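Local atomic coordinates of coronin (Toxoplasma gondii, PDB entry 4OZU), a protein that probably binds actin filaments and contributes to parasite invasion and egress, this part being its WD40 beta-propeller domain. Residues W20-S25 with A64-N69; K76-S81 with I103-Q108; I82-F87 with S135-P140; Q327-I332 with S348-R353. All coordinates share one frame; numbering follows the deposited sequence. Where two conformers were deposited one is given.

Contact 1 of 4, residues W20-S25 with A64-N69; sequences WKQQYS and ADIGRN
Tyr24 and Gly67 face each other as a parallel beta pair, their CA atoms 4.8 Å apart, where the short strand 67-68 joins the outer edge of a propeller blade. Strand 16-25, from the N-terminal end of the chain, lies in that blade beside strand 343-350, from late in the chain, in the ring closure familiar from WD40 propellers. The pairing is light: Ser25 N gives a straight bond to Gly67 O (3.1 Å), while Gly67 N reaches Gln23 O and Asn69 N reaches Ser25 O only through weak, bent ones. The apolar grip comes from Ile66. With CG1 trans to the backbone N (chi1 -167°), its longer branch lies over one face of the Tyr24 ring, CG1 sitting 3.9 Å from the centroid and almost exactly on the normal, a clean CH-pi contact. The tyrosine OH, beyond this, bonds Leu63 O. Further out, Ile66 CD1 wedges in beside the indole, 3.6 Å from Trp20 CE3, and also meets Gln22 CB at 3.7 Å. The second branch serves another neighbour: Ile66 CG2 rests 3.3 Å from Gln22 OE1, at the end of an extended side chain.

Contact 2 of 4, residues K76-S81 with I103-Q108; sequences KGHTAS and IVRIWQ
Arg105 reaches from its strand to the loop at Gly77 and His78, and its guanidinium lies flat against that loop's backbone. From CB, with CG set opposite the carbonyl carbon (chi1 -67°), the chain runs straight out as far as NE. CD is the first atom to touch, lying 3.9 Å from His78 CD2 where the two side chains run past one another, pointing opposite ways. NE comes next, 3.8 Å from Gly77 O. CZ then sits under His78 CA at 3.8 Å, so the backbone of the loop covers one face of the guanidinium while Ile103 CG2 lies over the other. At the tip, NH1 is near His78 CD2, and NH2, although 3.6 Å from Gly77 O, takes its strong partner elsewhere: a salt bridge to Asp101, whose carboxylate also bonds the Thr79 hydroxyl. Gly77-His78 is the Gly-His pair of a WD40 repeat, and Trp107 is the tryptophan near the repeat's end. The imidazole and the indole lean obliquely together, planes at 58°, with His78 NE2 at the indole edge 3.8 Å from Trp107 NE1. They do not bond each other; both nitrogens bond Thr97 OG1, the His-Ser/Thr-Trp hydrogen-bond network well known from WD40 blades. His78 ND1 is taken up by Gly56 O. The far rim of the indole presses on the loop as well, with Trp107 CZ2 3.4 Å from Lys76 O and Trp107 CH2 4.0 Å from Gly77 CA.

Contact 3 of 4, residues I82-F87 with S135-P140; sequences IQDTNF and SAEWNP
A chi1 of -165° in Asp84 lays CG beside the carbonyl carbon and carries OD2 across to Ala136 N, while Asn86, with chi1 at an unusual -91°, brings its amide nitrogen up to Ala136 O. The two segments are edge strands, each from a different WD40 blade of the propeller. They run nearly parallel, 9° apart with axes 5.9 Å from each other; no backbone-to-backbone bond joins them, and side chains do the bridging. Ala136 is held through both of its backbone polar groups: its N-H bonds Asp84 OD2 (3.0 Å), on the anti side of the carboxylate, and its carbonyl takes Asn86 ND2 (3.0 Å), the acceptor close to the amide plane. Asn86 ND2 also makes a weak bond to Glu137 OE2. Asp84 forms part of a classic beta bulge opposite Ala98. Its OD2 lies 4.3 Å from Glu137 OE2, a close approach of like charges; a water donates to both oxygens and probably eases it. Lys179, on strand 175-180, forms a salt bridge with the same glutamate oxygen and probably offsets the charge further. At the other end of the contact the indole of Trp138 comes in by its edge. Its N-H bonds the backbone of Asn86, with NE1 3.0 Å from Asn86 O; the acceptor is in the ring plane, but NE1 stands well above the plane of that carbonyl.

Contact 4 of 4, residues Q327-I332 with S348-R353; sequences QMRAEI and SFIVPR
Glu331 points its extended chain along the face of the hairpin, a chi1 of -178° swinging CG to the far side of CA from N, and its carboxylate meets Ser348. The hydroxyl donates to it, Ser348 OG to Glu331 OE2 being 2.6 Å, arriving on the anti side and 31° out of the carboxylate plane; the same serine oxygen also bonds Trp20 NE1. Arg329 approaches the same carboxylate oxygen: its chain bends at chi3, and NH2 forms a salt bridge to Glu331 OE2 at 3.2 Å with the serine oxygen at the guanidinium edge. Its NE is held by Asp326. Beside this polar group, on the same face as Glu331, lies Ile350, slanting across Arg329; Ile350 CD1 is 4.0 Å from Arg329 NH1, and Ile350 CG2 reaches back to within 3.3 Å of Arg329 O. Glu331 and Ile350 are directly opposed, a non-hydrogen-bonded antiparallel pair at the open end of the hairpin made by strands 331-339 and 343-350, in the blade that closes the propeller. Backbone bonds flank the pair: Ile332 N to Phe349 O (2.9 Å) and Val351 N to Ala330 O (3.2 Å). Ala330 itself has left-handed helical backbone angles, turning the chain from a short 3-10 segment into the strand. Ile332 meets Val351 CG2 to CG2 at 4.0 Å. Glu331 OE2 thus collects a serine hydroxyl and two arginines, Arg329 and Arg334, a buried setting that would probably stabilise its negative charge.

Contacts 1 and 4 belong to one sheet, the closing blade, and touch through Trp20, which reaches both Ser348 and Arg329. Yet contact 1 is a surface contact, with sparse backbone bonds and an isoleucine over a ring, whereas contact 4 is buried and holds a charged cluster. Contacts 2 and 3 share the sheet of strands 82-87 and 104-108 and meet where Ile106 CG2 packs on Trp138 CH2. Contact 2, toward the outside, relies on van der Waals packing, its polar tips satisfied elsewhere. Contact 3, its centre about 8 Å from the centre of the chain, joins two blades by side-chain-to-backbone hydrogen bonds. Contacts 2 and 4 lie on opposite sides of the chain's centre.

Contact 1 of 4, residues W20-S25 with A64-N69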
# COMPACT_ATOMS: atom_id res chain seq x y z
N TRP A 20 12.71 -9.34 -13.51
CA TRP A 20 12.91 -10.78 -13.63
C TRP A 20 12.77 -11.24 -15.07
O TRP A 20 11.99 -10.69 -15.84
CB TRP A 20 11.90 -11.54 -12.78
CG TRP A 20 12.08 -11.41 -11.30
CD1 TRP A 20 12.67 -10.38 -10.63
CD2 TRP A 20 11.66 -12.35 -10.31
NE1 TRP A 20 12.63 -10.62 -9.27
CE2 TRP A 20 12.02 -11.83 -9.05
CE3 TRP A 20 11.01 -13.59 -10.36
CZ2 TRP A 20 11.76 -12.50 -7.86
CZ3 TRP A 20 10.75 -14.25 -9.18
CH2 TRP A 20 11.12 -13.71 -7.95
N LYS A 21 13.51 -12.28 -15.44
CA LYS A 21 13.28 -12.91 -16.73
C LYS A 21 11.94 -13.65 -16.69
O LYS A 21 11.20 -13.67 -17.66
CB LYS A 21 14.43 -13.86 -17.08
CG LYS A 21 15.74 -13.13 -17.39
CD LYS A 21 15.66 -12.36 -18.70
CE LYS A 21 16.78 -11.34 -18.84
NZ LYS A 21 16.68 -10.24 -17.84
N GLN A 22 11.65 -14.25 -15.54
CA GLN A 22 10.39 -14.96 -15.34
C GLN A 22 9.24 -13.98 -15.14
O GLN A 22 9.44 -12.86 -14.68
CB GLN A 22 10.48 -15.89 -14.13
CG GLN A 22 11.43 -17.07 -14.33
CD GLN A 22 11.58 -17.90 -13.06
OE1 GLN A 22 10.94 -18.93 -12.90
NE2 GLN A 22 12.45 -17.44 -12.16
N GLN A 23 8.04 -14.43 -15.50
CA GLN A 23 6.83 -13.62 -15.36
C GLN A 23 5.66 -14.50 -14.95
O GLN A 23 5.68 -15.71 -15.19
CB GLN A 23 6.49 -12.92 -16.67
CG GLN A 23 7.58 -12.04 -17.25
CD GLN A 23 7.25 -11.56 -18.65
OE1 GLN A 23 6.59 -12.25 -19.43
NE2 GLN A 23 7.72 -10.36 -18.98
N TYR A 24 4.64 -13.89 -14.34
CA TYR A 24 3.33 -14.51 -14.25
C TYR A 24 2.63 -14.13 -15.54
O TYR A 24 2.34 -12.95 -15.76
CB TYR A 24 2.55 -14.03 -13.02
CG TYR A 24 3.34 -14.08 -11.73
CD1 TYR A 24 4.20 -13.04 -11.38
CD2 TYR A 24 3.23 -15.16 -10.86
CE1 TYR A 24 4.93 -13.08 -10.20
CE2 TYR A 24 3.95 -15.21 -9.68
CZ TYR A 24 4.80 -14.17 -9.35
OH TYR A 24 5.52 -14.22 -8.19
N SER A 25 2.39 -15.10 -16.42
CA SER A 25 1.88 -14.79 -17.76
C SER A 25 0.62 -15.58 -18.12
O SER A 25 0.20 -16.47 -17.38
CB SER A 25 2.98 -15.04 -18.80
OG SER A 25 3.33 -16.41 -18.87
N ALA A 64 4.91 -17.86 -5.23
CA ALA A 64 5.97 -18.79 -5.59
C ALA A 64 5.77 -19.44 -6.96
O ALA A 64 6.73 -19.87 -7.60
CB ALA A 64 6.10 -19.86 -4.52
N ASP A 65 4.52 -19.52 -7.40
CA ASP A 65 4.20 -20.25 -8.62
C ASP A 65 4.27 -19.35 -9.85
O ASP A 65 3.26 -19.08 -10.51
CB ASP A 65 2.81 -20.89 -8.51
CG ASP A 65 2.76 -22.00 -7.47
OD1 ASP A 65 3.83 -22.58 -7.16
OD2 ASP A 65 1.65 -22.30 -6.97
N ILE A 66 5.48 -18.89 -10.15
CA ILE A 66 5.70 -18.01 -11.28
C ILE A 66 5.71 -18.83 -12.57
O ILE A 66 5.99 -20.04 -12.55
CB ILE A 66 7.01 -17.21 -11.12
CG1 ILE A 66 7.07 -16.06 -12.13
CG2 ILE A 66 8.22 -18.14 -11.24
CD1 ILE A 66 7.95 -14.90 -11.69
N GLY A 67 5.39 -18.18 -13.68
CA GLY A 67 5.41 -18.83 -14.98
C GLY A 67 4.10 -18.69 -15.74
O GLY A 67 3.25 -17.86 -15.40
N ARG A 68 3.96 -19.51 -16.78
CA ARG A 68 2.82 -19.44 -17.68
C ARG A 68 1.58 -20.10 -17.09
O ARG A 68 1.68 -21.10 -16.38
CB ARG A 68 3.18 -20.10 -19.02
CG ARG A 68 2.00 -20.33 -19.95
CD ARG A 68 2.39 -20.32 -21.43
NE ARG A 68 3.24 -21.44 -21.80
CZ ARG A 68 3.70 -21.65 -23.03
NH1 ARG A 68 3.41 -20.81 -24.01
NH2 ARG A 68 4.47 -22.70 -23.28
N ASN A 69 0.43 -19.51 -17.40
CA ASN A 69 -0.89 -20.01 -17.00
C ASN A 69 -0.90 -20.63 -15.60
O ASN A 69 -1.23 -21.80 -15.44
CB ASN A 69 -1.40 -21.02 -18.02
CG ASN A 69 -2.90 -21.27 -17.90
OD1 ASN A 69 -3.62 -20.48 -17.28
ND2 ASN A 69 -3.37 -22.36 -18.48

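Contact 2 of 4, residues K76-S81 with I103-Q108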
# COMPACT_ATOMS: atom_id res chain seq x y z
N LYS A 76 -15.27 -14.00 -5.91
CA LYS A 76 -16.39 -13.33 -6.58
C LYS A 76 -17.16 -12.45 -5.57
O LYS A 76 -16.56 -11.59 -4.94
CB LYS A 76 -17.31 -14.37 -7.23
CG LYS A 76 -16.59 -15.23 -8.26
CD LYS A 76 -17.55 -16.14 -9.02
CE LYS A 76 -16.83 -17.00 -10.04
NZ LYS A 76 -16.18 -16.20 -11.12
N GLY A 77 -18.47 -12.65 -5.43
CA GLY A 77 -19.23 -11.92 -4.43
C GLY A 77 -19.56 -10.48 -4.82
O GLY A 77 -20.71 -10.04 -4.69
N HIS A 78 -18.56 -9.76 -5.31
CA HIS A 78 -18.75 -8.37 -5.75
C HIS A 78 -19.80 -8.27 -6.84
O HIS A 78 -19.91 -9.15 -7.68
CB HIS A 78 -17.43 -7.79 -6.26
CG HIS A 78 -16.24 -8.12 -5.42
ND1 HIS A 78 -15.40 -9.18 -5.70
CD2 HIS A 78 -15.75 -7.54 -4.30
CE1 HIS A 78 -14.44 -9.23 -4.79
NE2 HIS A 78 -14.63 -8.24 -3.93
N THR A 79 -20.56 -7.17 -6.83
CA THR A 79 -21.59 -6.94 -7.84
C THR A 79 -21.18 -5.80 -8.77
O THR A 79 -21.84 -5.52 -9.76
CB THR A 79 -22.97 -6.65 -7.19
OG1 THR A 79 -22.99 -5.33 -6.62
CG2 THR A 79 -23.27 -7.68 -6.10
N ALA A 80 -20.05 -5.17 -8.45
CA ALA A 80 -19.47 -4.14 -9.31
C ALA A 80 -17.95 -4.28 -9.27
O ALA A 80 -17.43 -5.25 -8.74
CB ALA A 80 -19.92 -2.75 -8.87
N SER A 81 -17.24 -3.31 -9.84
CA SER A 81 -15.79 -3.41 -9.98
C SER A 81 -15.07 -3.25 -8.64
O SER A 81 -15.56 -2.58 -7.74
CB SER A 81 -15.27 -2.37 -10.96
OG SER A 81 -15.33 -1.07 -10.39
N ILE A 103 -19.79 -1.74 -0.84
CA ILE A 103 -19.57 -2.74 0.20
C ILE A 103 -18.08 -3.09 0.35
O ILE A 103 -17.38 -3.29 -0.64
CB ILE A 103 -20.38 -4.02 -0.10
CG1 ILE A 103 -21.88 -3.69 -0.06
CG2 ILE A 103 -20.06 -5.12 0.91
CD1 ILE A 103 -22.78 -4.79 -0.59
N VAL A 104 -17.62 -3.13 1.60
CA VAL A 104 -16.30 -3.66 1.90
C VAL A 104 -16.48 -5.10 2.35
O VAL A 104 -17.29 -5.39 3.24
CB VAL A 104 -15.56 -2.84 2.99
CG1 VAL A 104 -14.20 -3.46 3.31
CG2 VAL A 104 -15.39 -1.40 2.55
N ARG A 105 -15.74 -6.01 1.73
CA ARG A 105 -15.86 -7.44 1.99
C ARG A 105 -14.56 -7.98 2.58
O ARG A 105 -13.48 -7.70 2.07
CB ARG A 105 -16.21 -8.19 0.71
CG ARG A 105 -17.59 -7.86 0.18
CD ARG A 105 -17.84 -8.49 -1.19
NE ARG A 105 -19.22 -8.27 -1.64
CZ ARG A 105 -19.65 -7.18 -2.27
NH1 ARG A 105 -18.82 -6.18 -2.53
NH2 ARG A 105 -20.92 -7.08 -2.65
N ILE A 106 -14.68 -8.75 3.66
CA ILE A 106 -13.53 -9.43 4.26
C ILE A 106 -13.58 -10.89 3.83
O ILE A 106 -14.61 -11.55 3.96
CB ILE A 106 -13.52 -9.34 5.80
CG1 ILE A 106 -13.79 -7.91 6.28
CG2 ILE A 106 -12.20 -9.84 6.35
CD1 ILE A 106 -12.86 -6.87 5.71
N TRP A 107 -12.47 -11.38 3.30
CA TRP A 107 -12.39 -12.72 2.74
C TRP A 107 -11.44 -13.60 3.53
O TRP A 107 -10.43 -13.12 4.03
CB TRP A 107 -11.93 -12.64 1.29
CG TRP A 107 -12.80 -11.83 0.41
CD1 TRP A 107 -12.59 -10.55 0.01
CD2 TRP A 107 -14.03 -12.25 -0.20
NE1 TRP A 107 -13.61 -10.14 -0.81
CE2 TRP A 107 -14.51 -11.16 -0.95
CE3 TRP A 107 -14.77 -13.43 -0.18
CZ2 TRP A 107 -15.69 -11.22 -1.68
CZ3 TRP A 107 -15.95 -13.49 -0.90
CH2 TRP A 107 -16.40 -12.39 -1.64
N GLN A 108 -11.76 -14.89 3.61
CA GLN A 108 -10.86 -15.88 4.20
C GLN A 108 -10.59 -17.00 3.21
O GLN A 108 -11.47 -17.81 2.92
CB GLN A 108 -11.44 -16.45 5.49
CG GLN A 108 -10.48 -17.35 6.24
CD GLN A 108 -10.99 -17.76 7.60
OE1 GLN A 108 -12.20 -17.82 7.83
NE2 GLN A 108 -10.08 -18.03 8.52

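Contact 3 of 4, residues I82-F87 with S135-P140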
# COMPACT_ATOMS: atom_id res chain seq x y z
N ILE A 82 -13.90 -3.87 -8.55
CA ILE A 82 -13.06 -3.78 -7.37
C ILE A 82 -12.20 -2.52 -7.45
O ILE A 82 -11.46 -2.33 -8.42
CB ILE A 82 -12.16 -5.02 -7.22
CG1 ILE A 82 -13.02 -6.27 -7.06
CG2 ILE A 82 -11.23 -4.87 -6.03
CD1 ILE A 82 -12.27 -7.57 -7.35
N GLN A 83 -12.28 -1.69 -6.41
CA GLN A 83 -11.55 -0.42 -6.36
C GLN A 83 -10.25 -0.50 -5.56
O GLN A 83 -9.33 0.28 -5.81
CB GLN A 83 -12.44 0.66 -5.77
CG GLN A 83 -13.63 1.00 -6.65
CD GLN A 83 -13.21 1.55 -8.01
OE1 GLN A 83 -13.58 1.00 -9.05
NE2 GLN A 83 -12.44 2.63 -8.00
N ASP A 84 -10.20 -1.40 -4.59
CA ASP A 84 -9.00 -1.56 -3.78
C ASP A 84 -8.99 -2.94 -3.14
O ASP A 84 -10.04 -3.53 -2.88
CB ASP A 84 -8.93 -0.48 -2.68
CG ASP A 84 -7.54 -0.38 -2.04
OD1 ASP A 84 -6.55 -0.79 -2.69
OD2 ASP A 84 -7.44 0.12 -0.89
N THR A 85 -7.79 -3.44 -2.90
CA THR A 85 -7.60 -4.75 -2.30
C THR A 85 -6.41 -4.65 -1.36
O THR A 85 -5.42 -4.02 -1.70
CB THR A 85 -7.31 -5.85 -3.35
OG1 THR A 85 -8.36 -5.90 -4.33
CG2 THR A 85 -7.20 -7.21 -2.68
N ASN A 86 -6.51 -5.27 -0.18
CA ASN A 86 -5.37 -5.33 0.73
C ASN A 86 -5.42 -6.57 1.60
O ASN A 86 -6.44 -6.87 2.22
CB ASN A 86 -5.30 -4.08 1.61
CG ASN A 86 -4.44 -2.97 1.01
OD1 ASN A 86 -3.27 -3.19 0.67
ND2 ASN A 86 -5.02 -1.79 0.85
N PHE A 87 -4.31 -7.30 1.64
CA PHE A 87 -4.16 -8.41 2.57
C PHE A 87 -4.00 -7.91 4.00
O PHE A 87 -3.47 -6.82 4.23
CB PHE A 87 -2.96 -9.27 2.19
CG PHE A 87 -3.18 -10.10 0.96
CD1 PHE A 87 -3.77 -11.34 1.06
CD2 PHE A 87 -2.81 -9.63 -0.29
CE1 PHE A 87 -3.98 -12.11 -0.07
CE2 PHE A 87 -3.01 -10.40 -1.42
CZ PHE A 87 -3.60 -11.64 -1.30
N SER A 135 -11.00 2.79 -0.94
CA SER A 135 -9.87 2.24 -0.22
C SER A 135 -10.32 1.35 0.92
O SER A 135 -11.41 1.51 1.46
CB SER A 135 -8.97 3.36 0.30
OG SER A 135 -9.66 4.18 1.22
N ALA A 136 -9.47 0.39 1.27
CA ALA A 136 -9.68 -0.47 2.42
C ALA A 136 -8.30 -0.80 2.97
O ALA A 136 -7.57 -1.59 2.38
CB ALA A 136 -10.43 -1.72 2.04
N GLU A 137 -7.96 -0.17 4.09
CA GLU A 137 -6.62 -0.27 4.66
C GLU A 137 -6.64 -0.80 6.09
O GLU A 137 -7.33 -0.27 6.97
CB GLU A 137 -5.93 1.09 4.63
CG GLU A 137 -5.57 1.58 3.23
CD GLU A 137 -4.26 1.01 2.70
OE1 GLU A 137 -3.48 0.44 3.49
OE2 GLU A 137 -4.02 1.14 1.48
N TRP A 138 -5.85 -1.84 6.32
CA TRP A 138 -5.73 -2.46 7.63
C TRP A 138 -4.78 -1.69 8.53
O TRP A 138 -3.71 -1.27 8.09
CB TRP A 138 -5.21 -3.88 7.51
CG TRP A 138 -6.06 -4.83 6.74
CD1 TRP A 138 -5.93 -5.19 5.43
CD2 TRP A 138 -7.15 -5.60 7.26
NE1 TRP A 138 -6.88 -6.12 5.09
CE2 TRP A 138 -7.64 -6.39 6.19
CE3 TRP A 138 -7.76 -5.69 8.51
CZ2 TRP A 138 -8.71 -7.26 6.35
CZ3 TRP A 138 -8.84 -6.55 8.66
CH2 TRP A 138 -9.30 -7.32 7.59
N ASN A 139 -5.17 -1.55 9.79
CA ASN A 139 -4.28 -1.02 10.80
C ASN A 139 -3.05 -1.91 10.92
O ASN A 139 -3.18 -3.12 11.03
CB ASN A 139 -5.01 -0.92 12.14
CG ASN A 139 -4.23 -0.14 13.17
OD1 ASN A 139 -3.13 -0.53 13.55
ND2 ASN A 139 -4.81 0.96 13.62
N PRO A 140 -1.85 -1.31 10.88
CA PRO A 140 -0.62 -2.12 10.89
C PRO A 140 -0.24 -2.66 12.27
O PRO A 140 0.67 -3.48 12.34
CB PRO A 140 0.44 -1.13 10.40
CG PRO A 140 -0.05 0.19 10.85
CD PRO A 140 -1.55 0.13 10.72
O HOH W 1 -5.82 2.07 -0.22

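Contact 4 of 4, residues Q327-I332 with S348-R353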
# COMPACT_ATOMS: atom_id res chain seq x y z
N GLN A 327 16.56 -12.54 0.75
CA GLN A 327 17.66 -11.94 1.49
C GLN A 327 19.02 -12.30 0.90
O GLN A 327 19.95 -11.50 0.94
CB GLN A 327 17.59 -12.35 2.96
CG GLN A 327 16.45 -11.68 3.72
CD GLN A 327 16.49 -11.99 5.20
OE1 GLN A 327 16.55 -13.16 5.60
NE2 GLN A 327 16.49 -10.95 6.03
N MET A 328 19.13 -13.50 0.35
CA MET A 328 20.41 -13.94 -0.20
C MET A 328 20.76 -13.21 -1.49
O MET A 328 21.90 -13.28 -1.95
CB MET A 328 20.39 -15.46 -0.43
CG MET A 328 20.42 -16.26 0.86
SD MET A 328 21.79 -15.80 1.95
CE MET A 328 23.20 -16.20 0.91
N ARG A 329 19.80 -12.50 -2.06
CA ARG A 329 20.04 -11.72 -3.27
C ARG A 329 20.21 -10.23 -2.97
O ARG A 329 20.34 -9.42 -3.89
CB ARG A 329 18.89 -11.92 -4.26
CG ARG A 329 18.85 -13.32 -4.85
CD ARG A 329 18.03 -13.35 -6.13
NE ARG A 329 16.64 -12.96 -5.90
CZ ARG A 329 15.98 -12.03 -6.58
NH1 ARG A 329 16.56 -11.36 -7.57
NH2 ARG A 329 14.72 -11.78 -6.26
N ALA A 330 20.21 -9.89 -1.68
CA ALA A 330 20.26 -8.50 -1.24
C ALA A 330 19.08 -7.73 -1.82
O ALA A 330 19.16 -6.53 -2.09
CB ALA A 330 21.58 -7.84 -1.64
N GLU A 331 17.97 -8.44 -2.01
CA GLU A 331 16.72 -7.81 -2.41
C GLU A 331 16.08 -7.13 -1.21
O GLU A 331 15.85 -7.79 -0.20
CB GLU A 331 15.76 -8.85 -3.00
CG GLU A 331 14.44 -8.28 -3.49
CD GLU A 331 13.47 -9.35 -3.94
OE1 GLU A 331 13.16 -10.26 -3.12
OE2 GLU A 331 13.01 -9.29 -5.10
N ILE A 332 15.80 -5.83 -1.30
CA ILE A 332 15.15 -5.14 -0.18
C ILE A 332 13.68 -4.84 -0.46
O ILE A 332 12.89 -4.63 0.46
CB ILE A 332 15.89 -3.84 0.20
CG1 ILE A 332 15.77 -2.79 -0.90
CG2 ILE A 332 17.35 -4.14 0.51
CD1 ILE A 332 16.21 -1.42 -0.45
N SER A 348 12.88 -6.55 -8.95
CA SER A 348 13.62 -6.55 -7.70
C SER A 348 14.37 -5.24 -7.53
O SER A 348 14.87 -4.67 -8.51
CB SER A 348 14.61 -7.73 -7.64
OG SER A 348 13.94 -8.97 -7.47
N PHE A 349 14.45 -4.76 -6.30
CA PHE A 349 15.31 -3.63 -5.96
C PHE A 349 16.40 -4.15 -5.04
O PHE A 349 16.14 -4.59 -3.92
CB PHE A 349 14.49 -2.50 -5.34
CG PHE A 349 13.38 -2.04 -6.23
CD1 PHE A 349 13.62 -1.09 -7.21
CD2 PHE A 349 12.12 -2.59 -6.13
CE1 PHE A 349 12.60 -0.68 -8.06
CE2 PHE A 349 11.10 -2.19 -6.98
CZ PHE A 349 11.35 -1.23 -7.94
N ILE A 350 17.62 -4.10 -5.57
CA ILE A 350 18.77 -4.81 -5.02
C ILE A 350 19.90 -3.85 -4.70
O ILE A 350 20.24 -2.99 -5.50
CB ILE A 350 19.26 -5.88 -6.01
CG1 ILE A 350 18.20 -6.96 -6.17
CG2 ILE A 350 20.55 -6.52 -5.54
CD1 ILE A 350 18.34 -7.77 -7.42
N VAL A 351 20.48 -4.00 -3.51
CA VAL A 351 21.69 -3.27 -3.17
C VAL A 351 22.89 -4.00 -3.77
O VAL A 351 23.11 -5.16 -3.46
CB VAL A 351 21.88 -3.15 -1.66
CG1 VAL A 351 23.17 -2.39 -1.33
CG2 VAL A 351 20.68 -2.46 -1.03
N PRO A 352 23.67 -3.31 -4.63
CA PRO A 352 24.83 -4.00 -5.21
C PRO A 352 25.91 -4.22 -4.18
O PRO A 352 26.32 -3.29 -3.49
CB PRO A 352 25.30 -3.03 -6.30
CG PRO A 352 24.84 -1.69 -5.85
CD PRO A 352 23.55 -1.92 -5.11
N ARG A 353 26.37 -5.47 -4.08
CA ARG A 353 27.42 -5.83 -3.14
C ARG A 353 28.40 -6.76 -3.85
O ARG A 353 28.01 -7.51 -4.74
CB ARG A 353 26.83 -6.49 -1.89
CG ARG A 353 26.10 -5.51 -0.98
CD ARG A 353 27.07 -4.60 -0.23
NE ARG A 353 26.39 -3.55 0.52
CZ ARG A 353 25.88 -3.69 1.74
NH1 ARG A 353 25.95 -4.85 2.39
NH2 ARG A 353 25.29 -2.66 2.33